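Local coordinates for sensor protein (Rhodopseudomonas palustris, PDB 2OOL) that senses light through biliverdin bound in this PAS–GAF chromophore-binding part and, in the full-length protein, probably relays the signal to a kinase module, at residues H123-I128 with P254-F259; A38-G43 with R263-T268; V184-A189 with R291-I296. All coordinates share one frame; numbering follows the deposited sequence.

Contact 1 (H123-I128 with P254-F259)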
loop_
_atom_site.group_PDB
_atom_site.type_symbol
_atom_site.label_atom_id
_atom_site.label_comp_id
_atom_site.label_asym_id
_atom_site.label_seq_id
_atom_site.Cartn_x
_atom_site.Cartn_y
_atom_site.Cartn_z
ATOM N N HIS A 123 22.378 -0.918 5.520
ATOM C CA HIS A 123 22.363 -2.178 6.241
ATOM C C HIS A 123 23.665 -2.509 6.971
ATOM O O HIS A 123 24.729 -1.986 6.654
ATOM C CB HIS A 123 21.888 -3.339 5.351
ATOM C CG HIS A 123 22.966 -3.994 4.562
ATOM N ND1 HIS A 123 23.215 -3.672 3.244
ATOM C CD2 HIS A 123 23.792 -5.030 4.867
ATOM C CE1 HIS A 123 24.175 -4.463 2.780
ATOM N NE2 HIS A 123 24.548 -5.295 3.749
ATOM N N ARG A 124 23.519 -3.375 7.967
ATOM C CA ARG A 124 24.605 -3.842 8.846
ATOM C C ARG A 124 24.813 -5.340 8.650
ATOM O O ARG A 124 23.864 -6.072 8.771
ATOM C CB ARG A 124 24.160 -3.686 10.273
ATOM C CG ARG A 124 24.480 -2.369 10.907
ATOM C CD ARG A 124 24.257 -2.506 12.431
ATOM N NE ARG A 124 24.273 -1.216 13.113
ATOM C CZ ARG A 124 23.356 -0.257 12.964
ATOM N NH1 ARG A 124 22.300 -0.416 12.161
ATOM N NH2 ARG A 124 23.511 0.884 13.638
ATOM N N HIS A 125 26.027 -5.793 8.356
ATOM C CA HIS A 125 26.318 -7.237 8.130
ATOM C C HIS A 125 27.842 -7.298 8.291
ATOM O O HIS A 125 28.539 -6.337 7.956
ATOM C CB HIS A 125 25.722 -7.694 6.739
ATOM C CG HIS A 125 26.010 -9.132 6.338
ATOM N ND1 HIS A 125 25.597 -10.224 7.079
ATOM C CD2 HIS A 125 26.650 -9.641 5.253
ATOM C CE1 HIS A 125 25.985 -11.335 6.477
ATOM N NE2 HIS A 125 26.624 -11.008 5.367
ATOM N N ASP A 126 28.374 -8.325 8.979
ATOM C CA ASP A 126 29.838 -8.453 9.181
ATOM C C ASP A 126 30.526 -7.313 9.842
ATOM O O ASP A 126 31.653 -6.915 9.482
ATOM C CB ASP A 126 30.537 -8.761 7.862
ATOM C CG ASP A 126 30.255 -10.201 7.386
ATOM O OD1 ASP A 126 29.398 -10.886 7.987
ATOM O OD2 ASP A 126 30.964 -10.677 6.468
ATOM N N SER A 127 29.893 -6.814 10.888
ATOM C CA SER A 127 30.509 -5.820 11.726
ATOM C C SER A 127 30.716 -4.510 10.988
ATOM O O SER A 127 31.432 -3.631 11.468
ATOM C CB SER A 127 31.838 -6.394 12.341
ATOM O OG SER A 127 31.677 -7.828 12.479
ATOM N N ILE A 128 30.064 -4.342 9.825
ATOM C CA ILE A 128 30.177 -3.083 9.065
ATOM C C ILE A 128 28.847 -2.565 8.561
ATOM O O ILE A 128 27.869 -3.285 8.533
ATOM C CB ILE A 128 31.169 -3.210 7.856
ATOM C CG1 ILE A 128 30.729 -4.305 6.887
ATOM C CG2 ILE A 128 32.621 -3.445 8.362
ATOM C CD1 ILE A 128 31.293 -4.166 5.522
ATOM N N PRO A 254 37.256 -9.998 1.746
ATOM C CA PRO A 254 36.415 -9.280 0.790
ATOM C C PRO A 254 35.119 -8.813 1.422
ATOM O O PRO A 254 34.722 -9.357 2.417
ATOM C CB PRO A 254 36.070 -10.341 -0.261
ATOM C CG PRO A 254 36.404 -11.664 0.367
ATOM C CD PRO A 254 37.392 -11.435 1.428
ATOM N N ILE A 255 34.436 -7.844 0.827
ATOM C CA ILE A 255 33.192 -7.383 1.385
ATOM C C ILE A 255 32.053 -8.320 0.928
ATOM O O ILE A 255 31.829 -8.513 -0.264
ATOM C CB ILE A 255 32.914 -5.872 1.007
ATOM C CG1 ILE A 255 33.973 -4.978 1.685
ATOM C CG2 ILE A 255 31.553 -5.460 1.482
ATOM C CD1 ILE A 255 34.080 -3.535 1.160
ATOM N N ASP A 256 31.364 -8.871 1.914
ATOM C CA ASP A 256 30.235 -9.738 1.729
ATOM C C ASP A 256 29.034 -8.897 1.316
ATOM O O ASP A 256 28.465 -8.161 2.120
ATOM C CB ASP A 256 29.956 -10.506 3.043
ATOM C CG ASP A 256 28.897 -11.552 2.889
ATOM O OD1 ASP A 256 28.034 -11.447 1.989
ATOM O OD2 ASP A 256 28.947 -12.536 3.642
ATOM N N LEU A 257 28.654 -9.012 0.051
ATOM C CA LEU A 257 27.536 -8.248 -0.485
ATOM C C LEU A 257 26.230 -9.015 -0.440
ATOM O O LEU A 257 25.241 -8.623 -1.052
ATOM C CB LEU A 257 27.906 -7.776 -1.870
ATOM C CG LEU A 257 29.129 -6.848 -1.907
ATOM C CD1 LEU A 257 29.552 -6.572 -3.310
ATOM C CD2 LEU A 257 28.777 -5.548 -1.236
ATOM N N SER A 258 26.171 -10.091 0.342
ATOM C CA SER A 258 24.910 -10.866 0.432
ATOM C C SER A 258 23.637 -10.012 0.526
ATOM O O SER A 258 22.644 -10.291 -0.175
ATOM C CB SER A 258 24.934 -11.816 1.618
ATOM O OG SER A 258 25.921 -12.811 1.479
ATOM N N PHE A 259 23.639 -9.001 1.406
ATOM C CA PHE A 259 22.466 -8.159 1.669
ATOM C C PHE A 259 22.482 -6.804 0.937
ATOM O O PHE A 259 21.674 -5.932 1.213
ATOM C CB PHE A 259 22.247 -8.021 3.160
ATOM C CG PHE A 259 21.837 -9.291 3.796
ATOM C CD1 PHE A 259 20.510 -9.713 3.717
ATOM C CD2 PHE A 259 22.771 -10.137 4.352
ATOM C CE1 PHE A 259 20.130 -10.923 4.255
ATOM C CE2 PHE A 259 22.394 -11.366 4.915
ATOM C CZ PHE A 259 21.064 -11.763 4.842
HETATM O O HOH W 1 25.855 -7.613 2.655
HETATM O O HOH W 2 32.156 -8.440 4.894
#

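Contact 2 (A38-G43 with R263-T268). With LBV (3-[2-[(Z)-[3-(2-carboxyethyl)-5-[(Z)-(4-ethenyl-3-methyl-5-oxidanylidene-pyrrol-2-ylidene)methyl]-4-methyl-pyrrol-1-ium -2-ylidene]methyl]-5-[(Z)-[(3E)-3-ethylidene-4-methyl-5-oxidanylidene-pyrrolidin-2-ylidene]methyl]-4-methyl-1H-pyrrol-3- yl]propanoic acid), chain C.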
loop_
_atom_site.group_PDB
_atom_site.type_symbol
_atom_site.label_atom_id
_atom_site.label_comp_id
_atom_site.label_asym_id
_atom_site.label_seq_id
_atom_site.Cartn_x
_atom_site.Cartn_y
_atom_site.Cartn_z
ATOM N N ALA A 38 32.296 -6.093 -6.618
ATOM C CA ALA A 38 31.795 -5.115 -7.562
ATOM C C ALA A 38 30.305 -4.937 -7.428
ATOM O O ALA A 38 29.618 -5.819 -6.920
ATOM C CB ALA A 38 32.183 -5.512 -9.028
ATOM N N ILE A 39 29.810 -3.818 -7.962
ATOM C CA ILE A 39 28.385 -3.494 -7.979
ATOM C C ILE A 39 27.811 -3.187 -9.392
ATOM O O ILE A 39 28.547 -2.936 -10.350
ATOM C CB ILE A 39 28.077 -2.307 -7.024
ATOM C CG1 ILE A 39 28.721 -1.014 -7.534
ATOM C CG2 ILE A 39 28.517 -2.623 -5.567
ATOM C CD1 ILE A 39 27.978 0.295 -7.156
ATOM N N GLN A 40 26.477 -3.237 -9.495
ATOM C CA GLN A 40 25.769 -2.702 -10.627
ATOM C C GLN A 40 25.782 -1.158 -10.531
ATOM O O GLN A 40 25.319 -0.595 -9.533
ATOM C CB GLN A 40 24.322 -3.228 -10.687
ATOM C CG GLN A 40 24.257 -4.765 -10.680
ATOM C CD GLN A 40 22.869 -5.279 -10.725
ATOM O OE1 GLN A 40 22.133 -4.941 -11.636
ATOM N NE2 GLN A 40 22.500 -6.117 -9.754
ATOM N N PRO A 41 26.238 -0.480 -11.595
ATOM C CA PRO A 41 26.490 0.949 -11.556
ATOM C C PRO A 41 25.308 1.923 -11.695
ATOM O O PRO A 41 25.543 3.120 -11.772
ATOM C CB PRO A 41 27.472 1.154 -12.727
ATOM C CG PRO A 41 27.120 0.121 -13.681
ATOM C CD PRO A 41 26.490 -1.038 -12.932
ATOM N N HIS A 42 24.054 1.474 -11.688
ATOM C CA HIS A 42 22.947 2.443 -11.651
ATOM C C HIS A 42 22.874 3.086 -10.245
ATOM O O HIS A 42 22.063 3.967 -10.032
ATOM C CB HIS A 42 21.599 1.779 -12.020
ATOM C CG HIS A 42 21.197 0.688 -11.073
ATOM N ND1 HIS A 42 21.785 -0.554 -11.086
ATOM C CD2 HIS A 42 20.309 0.672 -10.055
ATOM C CE1 HIS A 42 21.284 -1.288 -10.114
ATOM N NE2 HIS A 42 20.370 -0.579 -9.482
ATOM N N GLY A 43 23.692 2.610 -9.283
ATOM C CA GLY A 43 23.682 3.113 -7.895
ATOM C C GLY A 43 25.121 3.292 -7.412
ATOM O O GLY A 43 26.039 3.018 -8.135
ATOM N N ARG A 263 24.787 -5.475 -5.475
ATOM C CA ARG A 263 25.770 -6.537 -5.687
ATOM C C ARG A 263 25.783 -6.908 -7.146
ATOM O O ARG A 263 24.743 -7.128 -7.745
ATOM C CB ARG A 263 25.393 -7.764 -4.859
ATOM C CG ARG A 263 26.251 -9.025 -5.064
ATOM C CD ARG A 263 25.772 -10.224 -4.210
ATOM N NE ARG A 263 24.393 -10.646 -4.529
ATOM C CZ ARG A 263 24.043 -11.385 -5.577
ATOM N NH1 ARG A 263 22.737 -11.647 -5.821
ATOM N NH2 ARG A 263 24.973 -11.863 -6.376
ATOM N N SER A 264 26.964 -7.001 -7.730
ATOM C CA SER A 264 27.049 -7.490 -9.109
ATOM C C SER A 264 26.734 -8.978 -9.109
ATOM O O SER A 264 27.161 -9.688 -8.192
ATOM C CB SER A 264 28.482 -7.292 -9.581
ATOM O OG SER A 264 28.553 -7.466 -10.944
ATOM N N VAL A 265 26.052 -9.454 -10.154
ATOM C CA VAL A 265 25.547 -10.797 -10.212
ATOM C C VAL A 265 26.372 -11.674 -11.154
ATOM O O VAL A 265 27.171 -11.171 -11.912
ATOM C CB VAL A 265 24.048 -10.821 -10.646
ATOM C CG1 VAL A 265 23.218 -10.041 -9.646
ATOM C CG2 VAL A 265 23.903 -10.275 -12.000
ATOM N N SER A 266 26.214 -12.987 -11.054
ATOM C CA SER A 266 27.024 -13.910 -11.841
ATOM C C SER A 266 26.915 -13.604 -13.341
ATOM O O SER A 266 25.809 -13.547 -13.862
ATOM C CB SER A 266 26.503 -15.349 -11.667
ATOM O OG SER A 266 26.970 -16.206 -12.689
ATOM N N PRO A 267 28.060 -13.476 -14.018
ATOM C CA PRO A 267 28.170 -13.360 -15.465
ATOM C C PRO A 267 27.452 -14.464 -16.202
ATOM O O PRO A 267 26.882 -14.189 -17.218
ATOM C CB PRO A 267 29.678 -13.512 -15.706
ATOM C CG PRO A 267 30.285 -12.955 -14.512
ATOM C CD PRO A 267 29.391 -13.422 -13.388
ATOM N N THR A 268 27.486 -15.692 -15.678
ATOM C CA THR A 268 26.786 -16.836 -16.263
ATOM C C THR A 268 25.293 -16.628 -16.290
ATOM O O THR A 268 24.618 -17.041 -17.235
ATOM C CB THR A 268 27.079 -18.142 -15.459
ATOM O OG1 THR A 268 28.489 -18.259 -15.258
ATOM C CG2 THR A 268 26.641 -19.337 -16.226
HETATM C C1A LBV C . 22.352 -21.309 -15.640
HETATM C C1B LBV C . 22.907 -18.812 -12.005
HETATM O O1B LBV C . 24.441 -13.499 -8.641
HETATM C C1C LBV C . 18.817 -16.920 -11.466
HETATM O O1C LBV C . 15.686 -12.789 -11.047
HETATM C C1D LBV C . 15.180 -18.214 -14.212
HETATM C C2A LBV C . 23.561 -22.206 -15.542
HETATM C C2B LBV C . 23.466 -18.079 -10.949
HETATM O O2B LBV C . 22.394 -13.564 -7.832
HETATM C C2C LBV C . 17.679 -16.180 -11.080
HETATM O O2C LBV C . 17.014 -12.928 -12.811
HETATM C C2D LBV C . 14.379 -19.260 -14.715
HETATM C C3A LBV C . 24.155 -21.616 -14.250
HETATM C C3B LBV C . 22.488 -17.223 -10.450
HETATM C C3C LBV C . 16.618 -16.668 -11.825
HETATM C C3D LBV C . 13.243 -18.664 -15.218
HETATM C C4A LBV C . 23.321 -20.566 -13.779
HETATM C C4B LBV C . 21.295 -17.478 -11.188
HETATM C C4C LBV C . 17.107 -17.670 -12.681
HETATM C C4D LBV C . 13.381 -17.284 -15.019
HETATM C CAA LBV C . 25.334 -22.041 -13.596
HETATM C CAB LBV C . 22.687 -16.213 -9.309
HETATM C CAC LBV C . 17.506 -15.034 -10.056
HETATM C CAD LBV C . 12.215 -19.342 -15.828
HETATM C CBA LBV C . 26.284 -23.226 -13.976
HETATM C CBB LBV C . 22.854 -14.796 -9.819
HETATM C CBC LBV C . 17.885 -13.660 -10.693
HETATM C CBD LBV C . 11.070 -18.718 -16.311
HETATM C CGB LBV C . 23.262 -13.874 -8.653
HETATM C CGC LBV C . 16.763 -13.060 -11.600
HETATM C CHB LBV C . 23.650 -19.824 -12.629
HETATM C CHC LBV C . 20.104 -16.736 -10.913
HETATM C CHD LBV C . 16.408 -18.449 -13.606
HETATM C CMA LBV C . 24.466 -21.944 -16.757
HETATM C CMB LBV C . 24.924 -18.168 -10.445
HETATM C CMC LBV C . 15.184 -16.119 -11.662
HETATM C CMD LBV C . 14.649 -20.781 -14.719
HETATM N N_A LBV C . 22.288 -20.429 -14.619
HETATM O O_A LBV C . 21.516 -21.369 -16.536
HETATM N N_B LBV C . 21.622 -18.427 -12.081
HETATM N N_C LBV C . 18.413 -17.769 -12.425
HETATM N N_D LBV C . 14.558 -17.071 -14.432
HETATM O O_D LBV C . 12.588 -16.376 -15.324
#

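Contact 3 (V184-A189 with R291-I296)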
loop_
_atom_site.group_PDB
_atom_site.type_symbol
_atom_site.label_atom_id
_atom_site.label_comp_id
_atom_site.label_asym_id
_atom_site.label_seq_id
_atom_site.Cartn_x
_atom_site.Cartn_y
_atom_site.Cartn_z
ATOM N N VAL A 184 5.078 -16.834 -11.970
ATOM C CA VAL A 184 5.245 -17.471 -10.664
ATOM C C VAL A 184 5.799 -18.866 -10.950
ATOM O O VAL A 184 5.219 -19.640 -11.699
ATOM C CB VAL A 184 3.951 -17.534 -9.878
ATOM C CG1 VAL A 184 4.213 -18.182 -8.503
ATOM C CG2 VAL A 184 3.404 -16.143 -9.756
ATOM N N TYR A 185 6.950 -19.134 -10.379
ATOM C CA TYR A 185 7.767 -20.306 -10.663
ATOM C C TYR A 185 7.801 -21.107 -9.375
ATOM O O TYR A 185 8.224 -20.578 -8.349
ATOM C CB TYR A 185 9.199 -19.840 -10.978
ATOM C CG TYR A 185 10.168 -20.914 -11.435
ATOM C CD1 TYR A 185 11.228 -21.332 -10.621
ATOM C CD2 TYR A 185 10.062 -21.474 -12.679
ATOM C CE1 TYR A 185 12.133 -22.305 -11.046
ATOM C CE2 TYR A 185 10.959 -22.471 -13.117
ATOM C CZ TYR A 185 12.010 -22.866 -12.295
ATOM O OH TYR A 185 12.890 -23.872 -12.745
ATOM N N GLN A 186 7.397 -22.376 -9.430
ATOM C CA GLN A 186 7.333 -23.209 -8.230
ATOM C C GLN A 186 8.369 -24.310 -8.329
ATOM O O GLN A 186 8.526 -24.916 -9.389
ATOM C CB GLN A 186 5.943 -23.880 -8.104
ATOM C CG GLN A 186 5.746 -24.651 -6.794
ATOM C CD GLN A 186 4.434 -25.424 -6.750
ATOM O OE1 GLN A 186 4.036 -25.937 -5.708
ATOM N NE2 GLN A 186 3.766 -25.505 -7.866
ATOM N N PHE A 187 9.060 -24.575 -7.227
ATOM C CA PHE A 187 10.116 -25.624 -7.203
ATOM C C PHE A 187 9.463 -26.991 -6.909
ATOM O O PHE A 187 8.561 -27.075 -6.048
ATOM C CB PHE A 187 11.177 -25.294 -6.154
ATOM C CG PHE A 187 12.141 -24.166 -6.561
ATOM C CD1 PHE A 187 12.094 -22.944 -5.923
ATOM C CD2 PHE A 187 13.040 -24.337 -7.617
ATOM C CE1 PHE A 187 12.927 -21.906 -6.316
ATOM C CE2 PHE A 187 13.890 -23.337 -7.996
ATOM C CZ PHE A 187 13.840 -22.105 -7.359
ATOM N N ALA A 188 9.865 -28.007 -7.685
ATOM C CA ALA A 188 9.674 -29.444 -7.371
ATOM C C ALA A 188 10.701 -29.917 -6.324
ATOM O O ALA A 188 11.695 -29.219 -6.023
ATOM C CB ALA A 188 9.864 -30.285 -8.651
ATOM N N ALA A 189 10.489 -31.124 -5.831
ATOM C CA ALA A 189 11.327 -31.752 -4.805
ATOM C C ALA A 189 12.788 -31.850 -5.224
ATOM O O ALA A 189 13.650 -31.715 -4.393
ATOM C CB ALA A 189 10.766 -33.134 -4.474
ATOM N N ARG A 291 12.217 -22.424 3.737
ATOM C CA ARG A 291 12.592 -23.156 2.553
ATOM C C ARG A 291 12.021 -22.398 1.353
ATOM O O ARG A 291 10.915 -21.876 1.431
ATOM C CB ARG A 291 11.974 -24.544 2.665
ATOM C CG ARG A 291 12.581 -25.638 1.842
ATOM C CD ARG A 291 11.721 -26.917 2.053
ATOM N NE ARG A 291 11.999 -28.048 1.164
ATOM C CZ ARG A 291 13.013 -28.919 1.298
ATOM N NH1 ARG A 291 13.941 -28.799 2.274
ATOM N NH2 ARG A 291 13.114 -29.928 0.419
ATOM N N LEU A 292 12.766 -22.355 0.257
ATOM C CA LEU A 292 12.342 -21.689 -0.981
ATOM C C LEU A 292 11.239 -22.516 -1.678
ATOM O O LEU A 292 11.458 -23.645 -2.121
ATOM C CB LEU A 292 13.576 -21.440 -1.883
ATOM C CG LEU A 292 13.627 -20.287 -2.894
ATOM C CD1 LEU A 292 13.211 -18.921 -2.308
ATOM C CD2 LEU A 292 15.017 -20.214 -3.512
ATOM N N TRP A 293 10.029 -21.975 -1.716
ATOM C CA TRP A 293 8.912 -22.663 -2.349
ATOM C C TRP A 293 8.849 -22.370 -3.827
ATOM O O TRP A 293 8.396 -23.201 -4.622
ATOM C CB TRP A 293 7.622 -22.235 -1.658
ATOM C CG TRP A 293 6.365 -22.822 -2.219
ATOM C CD1 TRP A 293 5.688 -23.906 -1.744
ATOM C CD2 TRP A 293 5.595 -22.324 -3.333
ATOM N NE1 TRP A 293 4.559 -24.126 -2.500
ATOM C CE2 TRP A 293 4.479 -23.167 -3.477
ATOM C CE3 TRP A 293 5.753 -21.261 -4.223
ATOM C CZ2 TRP A 293 3.529 -22.985 -4.475
ATOM C CZ3 TRP A 293 4.799 -21.076 -5.220
ATOM C CH2 TRP A 293 3.700 -21.929 -5.324
ATOM N N GLY A 294 9.254 -21.156 -4.177
ATOM C CA GLY A 294 9.172 -20.627 -5.546
ATOM C C GLY A 294 9.675 -19.181 -5.643
ATOM O O GLY A 294 10.212 -18.627 -4.681
ATOM N N MET A 295 9.501 -18.586 -6.828
ATOM C CA MET A 295 9.913 -17.210 -7.104
ATOM C C MET A 295 8.896 -16.520 -8.013
ATOM O O MET A 295 8.294 -17.167 -8.868
ATOM C CB MET A 295 11.241 -17.187 -7.862
ATOM C CG MET A 295 12.330 -18.027 -7.299
ATOM S SD MET A 295 13.608 -17.090 -6.421
ATOM C CE MET A 295 14.693 -16.790 -7.823
ATOM N N ILE A 296 8.698 -15.224 -7.789
ATOM C CA ILE A 296 8.057 -14.335 -8.744
ATOM C C ILE A 296 9.185 -13.748 -9.560
ATOM O O ILE A 296 10.064 -13.090 -9.027
ATOM C CB ILE A 296 7.286 -13.210 -8.048
ATOM C CG1 ILE A 296 6.311 -13.817 -7.037
ATOM C CG2 ILE A 296 6.572 -12.341 -9.083
ATOM C CD1 ILE A 296 5.265 -12.857 -6.497
HETATM O O HOH W 3 7.242 -25.724 -4.136
#

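Contact 1 (H123-I128 with P254-F259)
The imidazole of His125 is held between an aromatic edge and a carboxylate oxygen: Phe259 brings CD2 over the centre of one face, and Asp126 OD1 lies over the centre of the other. The Phe259 pair is a T-shaped stack, with centroids 5.1 Å apart and planes at 72°. With CG anti to the backbone N (chi1 177°), the His125 side chain reaches across the contact and sets NE2 at the Asp256 carboxylate, where it makes a weak hydrogen bond of 3.3 Å to OD2; the ring and carboxylate planes stand nearly upright to each other. Asp126 OD2 and Asp256 OD2 are only 3.9 Å apart, so the two acids would probably favour a protonated His125. In the fold, a type I' turn from His125 to Ile128 closes the PAS hairpin of strands 114-125 and 128-134, and its partner is the GAF-domain loop between strand 241-244 and helix 267-276. That loop contains an Asx turn: Asp256 OD1 accepts from Ser258 N at 2.8 Å and from Ser258 OG at 2.6 Å, while OD2 of the same carboxylate faces His125. Phe259 CB makes a CH-pi contact over the His123 ring, 3.9 Å from its centroid. A water joins His123 NE2 to Asp256 O and Phe259 N, and a second links Asp126 OD2 to Asp256 N. On the buried side, Ile128 CD1 meets Ile255 CG2 at 4.3 Å, and both isoleucines also pack on Val47.

Contact 2 (A38-G43 with R263-T268)
Flat groups here meet their partners at the edge: the Gln40 amide points NE2 at Arg263 O, with that oxygen only 7° out of the amide plane, and the Arg263 guanidinium meets a propionate of the biliverdin chromophore in its own plane. The Gln40 bond, NE2 to O of Arg263, is 3.2 Å long and nearly straight at 169°. The side chain runs extended beyond CG to make it, and NE2 also donates to Ile232 O, so that two carbonyls fix the rotation of the amide. Beside NE2 lies Val265 CG1, at 4.0 Å. Backbones meet as well: Ser264 N donates to Ala38 O at 3.0 Å, part of a single bridge between Ile39 and Arg263, while Ser264 OG turns to Tyr238 OH. Arg263 CB points away from 38-43, and a bend at chi3 (61°) brings both terminal nitrogens to the carboxylate: NH1 reaches O2B of LBV at 2.8 Å and NH2 reaches O1B of LBV at 2.8 Å. NH2 has a second acceptor in Ile33 O. O1B is gripped twice, because Ser266 N also donates to it at 3.0 Å. Ser266 is the N-cap of helix 267-276, whose amino-terminal end would probably add to the stabilisation of the negative charge. In the first turn of this helix, Thr268 CG2 packs on the methyl CMA of LBV at 3.4 Å. The chain crossing of 38-43 against the GAF-domain segment is consistent with the knot characteristic of the phytochrome family, and Arg263 and Ser266 form part of the propionate site of its chromophore pocket.

Contact 3 (V184-A189 with R291-I296)
Within the GAF domain that houses the chromophore, strands 181-187 and 291-300 run side by side as antiparallel neighbours of its sheet. Tyr185 and Met295 form the hydrogen-bonded pair, N to O in both directions at 2.8 Å, and Phe187 N donates to Trp293 O at 3.0 Å. Trp293 and Gly294 both face Ile286 in a classic beta bulge. The carbonyl O of Tyr185 lies 3.0 Å from CA of Gly294, a spot where a side chain would clash. A chi1 of 178° carries the Trp293 indole back beneath the extended Gln186 chain, whose CG sits over the six-membered ring, 3.7 Å from its centroid; Val184 CG1 touches the indole edge. Substituting an alanine for Trp293 would probably leave the Gln186 methylenes without their aromatic floor and open a gap beside Val184. On the face of the sheet that carries Tyr185 and Met295, Phe187 CE1 packs against Leu292 CG at 3.8 Å and Met295 CG at 4.0 Å. Met295 also touches the chromophore and Tyr225 of helix 219-227, Leu292 rests on Arg222 and Thr226 of that helix, and Trp293 packs on Ile196 of strand 193-200.

Contacts 1 and 2 both bring PAS residues against the GAF-domain loop leading into helix 267-276, and they touch where Leu257 O meets Arg263 CD at 3.6 Å. Contact 3 stands apart, its centre 27 Å from that of contact 1 and 24 Å from that of contact 2, wholly within the GAF domain. Contact 1 is the partly exposed one, and its chemistry suits that place: histidines, acids and bridging waters. Contacts 2 and 3 are buried. The former relies on backbone, amide and guanidinium bonds around a charged propionate, whereas the latter combines antiparallel sheet pairing with largely apolar packing. Contacts 2 and 3 approach the same chromophore from different parts of its pocket.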